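Local coordinates for putative flagellar motor switch protein FliN (PDB 1O6A) that probably forms part of the switch complex in the C-ring of the bacterial flagellar motor, which sets the direction of rotation, at residues 19-24 and 59-64. Residues are numbered along the deposited sequence; the frame is centred on the assembly and turned at random.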
ATOM      1  N   ILE A  19       8.084   4.657  19.665  1.00 18.52           N
ATOM      2  CA  ILE A  19       6.791   4.094  19.315  1.00 17.93           C
ATOM      3  C   ILE A  19       6.840   3.503  17.932  1.00 16.18           C
ATOM      4  O   ILE A  19       7.172   4.194  16.973  1.00 15.08           O
ATOM      5  CB  ILE A  19       5.685   5.166  19.406  1.00 20.37           C
ATOM      6  CG1 ILE A  19       5.540   5.583  20.855  1.00 21.41           C
ATOM      7  CG2 ILE A  19       4.342   4.632  18.846  1.00 20.43           C
ATOM      8  CD1 ILE A  19       4.725   6.859  21.052  1.00 34.81           C
ATOM      9  N   PRO A  20       6.530   2.204  17.809  1.00 17.38           N
ATOM     10  CA  PRO A  20       6.389   1.581  16.477  1.00 16.71           C
ATOM     11  C   PRO A  20       5.195   2.091  15.676  1.00 15.47           C
ATOM     12  O   PRO A  20       4.066   2.183  16.192  1.00 15.44           O
ATOM     13  CB  PRO A  20       6.174   0.094  16.801  1.00 18.86           C
ATOM     14  CG  PRO A  20       6.722  -0.089  18.163  1.00 21.44           C
ATOM     15  CD  PRO A  20       6.371   1.209  18.891  1.00 20.13           C
ATOM     16  N   LEU A  21       5.444   2.367  14.405  1.00 13.98           N
ATOM     17  CA  LEU A  21       4.467   2.909  13.509  1.00 15.94           C
ATOM     18  C   LEU A  21       4.358   1.972  12.346  1.00 16.47           C
ATOM     19  O   LEU A  21       5.350   1.358  11.926  1.00 16.04           O
ATOM     20  CB  LEU A  21       4.908   4.289  13.018  1.00 17.62           C
ATOM     21  CG  LEU A  21       5.008   5.383  14.083  1.00 17.99           C
ATOM     22  CD1 LEU A  21       5.456   6.658  13.429  1.00 18.52           C
ATOM     23  CD2 LEU A  21       3.689   5.568  14.718  1.00 20.97           C
ATOM     24  N   LYS A  22       3.140   1.857  11.831  1.00 16.10           N
ATOM     25  CA  LYS A  22       2.866   0.997  10.688  1.00 17.10           C
ATOM     26  C   LYS A  22       3.059   1.730   9.368  1.00 16.79           C
ATOM     27  O   LYS A  22       2.397   2.729   9.112  1.00 14.59           O
ATOM     28  CB  LYS A  22       1.434   0.489  10.772  1.00 19.13           C
ATOM     29  CG  LYS A  22       1.102  -0.593   9.758  1.00 30.83           C
ATOM     30  CD  LYS A  22       1.649  -1.951  10.230  1.00 47.07           C
ATOM     31  CE  LYS A  22       2.589  -2.570   9.195  1.00 44.03           C
ATOM     32  NZ  LYS A  22       3.023  -3.930   9.623  1.00 46.68           N
ATOM     33  N   VAL A  23       3.935   1.204   8.516  1.00 14.44           N
ATOM     34  CA  VAL A  23       4.219   1.802   7.229  1.00 14.23           C
ATOM     35  C   VAL A  23       3.663   0.880   6.153  1.00 16.80           C
ATOM     36  O   VAL A  23       3.846  -0.336   6.211  1.00 18.51           O
ATOM     37  CB  VAL A  23       5.731   1.991   7.053  1.00 17.89           C
ATOM     38  CG1 VAL A  23       6.054   2.626   5.716  1.00 19.23           C
ATOM     39  CG2 VAL A  23       6.287   2.807   8.196  1.00 21.56           C
ATOM     40  N   THR A  24       2.934   1.468   5.213  1.00 15.23           N
ATOM     41  CA  THR A  24       2.342   0.769   4.063  0.60 15.87           C
ATOM     42  C   THR A  24       2.779   1.481   2.795  1.00 16.43           C
ATOM     43  O   THR A  24       2.843   2.718   2.768  1.00 16.35           O
ATOM     44  CB  THR A  24       0.785   0.760   4.159  0.60 16.43           C
ATOM     45  OG1 THR A  24       0.279   2.100   4.248  0.60 13.57           O
ATOM     46  CG2 THR A  24       0.275   0.103   5.422  0.60 19.40           C
ATOM     47  N   LEU A  59       2.614   5.461   3.272  1.00 12.11           N
ATOM     48  CA  LEU A  59       1.696   5.901   4.323  1.00 14.66           C
ATOM     49  C   LEU A  59       2.211   5.421   5.676  1.00 15.39           C
ATOM     50  O   LEU A  59       2.720   4.300   5.798  1.00 17.69           O
ATOM     51  CB  LEU A  59       0.300   5.343   4.089  1.00 14.53           C
ATOM     52  CG  LEU A  59      -0.390   5.929   2.848  1.00 19.68           C
ATOM     53  CD1 LEU A  59       0.034   5.194   1.590  1.00 23.27           C
ATOM     54  CD2 LEU A  59      -1.888   5.922   3.030  1.00 25.14           C
ATOM     55  N   VAL A  60       2.022   6.254   6.687  1.00 15.69           N
ATOM     56  CA  VAL A  60       2.411   5.911   8.034  1.00 14.31           C
ATOM     57  C   VAL A  60       1.157   6.063   8.858  1.00 16.19           C
ATOM     58  O   VAL A  60       0.528   7.118   8.829  1.00 16.43           O
ATOM     59  CB  VAL A  60       3.597   6.760   8.530  1.00 16.91           C
ATOM     60  CG1 VAL A  60       3.960   6.358   9.974  1.00 21.79           C
ATOM     61  CG2 VAL A  60       4.795   6.544   7.654  1.00 18.90           C
ATOM     62  N   ASN A  61       0.748   4.980   9.538  1.00 15.88           N
ATOM     63  CA  ASN A  61      -0.556   4.911  10.179  1.00 19.96           C
ATOM     64  C   ASN A  61      -1.650   5.538   9.317  1.00 19.11           C
ATOM     65  O   ASN A  61      -2.458   6.322   9.800  1.00 19.11           O
ATOM     66  CB  ASN A  61      -0.513   5.572  11.565  1.00 19.96           C
ATOM     67  CG  ASN A  61       0.337   4.824  12.556  1.00 26.66           C
ATOM     68  OD1 ASN A  61       0.847   3.742  12.291  1.00 25.33           O
ATOM     69  ND2 ASN A  61       0.490   5.409  13.737  1.00 25.47           N
ATOM     70  N   GLY A  62      -1.655   5.218   8.028  1.00 20.19           N
ATOM     71  CA  GLY A  62      -2.713   5.676   7.133  1.00 19.53           C
ATOM     72  C   GLY A  62      -2.577   7.077   6.570  1.00 19.60           C
ATOM     73  O   GLY A  62      -3.438   7.512   5.835  1.00 20.73           O
ATOM     74  N   LYS A  63      -1.508   7.789   6.914  1.00 18.61           N
ATOM     75  CA  LYS A  63      -1.300   9.173   6.460  1.00 17.93           C
ATOM     76  C   LYS A  63      -0.201   9.195   5.403  1.00 15.93           C
ATOM     77  O   LYS A  63       0.840   8.614   5.595  1.00 13.13           O
ATOM     78  CB  LYS A  63      -0.863  10.057   7.644  1.00 19.00           C
ATOM     79  CG  LYS A  63      -1.862  10.101   8.794  1.00 24.25           C
ATOM     80  CD  LYS A  63      -3.102  10.918   8.459  1.00 28.80           C
ATOM     81  CE  LYS A  63      -4.088  10.913   9.665  1.00 43.06           C
ATOM     82  NZ  LYS A  63      -5.450  11.451   9.312  1.00 46.18           N
ATOM     83  N   LEU A  64      -0.443   9.858   4.286  1.00 15.78           N
ATOM     84  CA  LEU A  64       0.541   9.958   3.223  1.00 17.42           C
ATOM     85  C   LEU A  64       1.624  10.919   3.653  1.00 17.18           C
ATOM     86  O   LEU A  64       1.357  12.096   3.875  1.00 16.63           O
ATOM     87  CB  LEU A  64      -0.119  10.459   1.945  1.00 18.04           C
ATOM     88  CG  LEU A  64       0.809  10.649   0.765  1.00 17.25           C
ATOM     89  CD1 LEU A  64       1.278   9.314   0.241  1.00 16.14           C
ATOM     90  CD2 LEU A  64       0.084  11.479  -0.294  1.00 21.76           C
TER
HETATM   91  O   HOH W   1       1.599   3.116  15.830  1.00 41.67           O
HETATM   92  O   HOH W   2       0.103   2.921   6.956  1.00 27.48           O
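The flat carboxamide of Asn61 lies against the start of strand 20-33: Leu21 CD2 sits obliquely off one face, 3.3 Å from Asn61 ND2, while the two ends take polar partners. At the oxygen end, Asn61 OD1 accepts a hydrogen bond from Lys22 N (3.0 Å), the donor tilted 22° from the carbonyl plane; at the nitrogen end, ND2 donates to a water that in turn donates to Pro20 O. With CG anti to its own carbonyl carbon (chi1 -67°), the amide swings back toward the strand. Beside it, Asn61 N donates to Lys22 O (2.8 Å). Two further backbone bonds join the hydrogen-bonded antiparallel pair Thr24 and Leu59. Between that pair and the Lys22-Asn61 bonds, Val23 and Val60, a non-hydrogen-bonded pair, lie side by side, CG2 to CG2 4.1 Å; Val60 CG1 also touches Leu21 CD1 (3.8 Å), and helix 87-94 covers Leu21 and Val60 through Leu94. Asn61 and Gly62 are the central residues of the type I' turn from Val60 to Lys63, in a two-residue beta hairpin, and residues 20-24 pair on with a strand of the second subunit. Backbone N and side-chain OD1 of Asn61 together grip both polar backbone atoms of Lys22, carrying the bonding one residue past the last bridge, into the exposed turn.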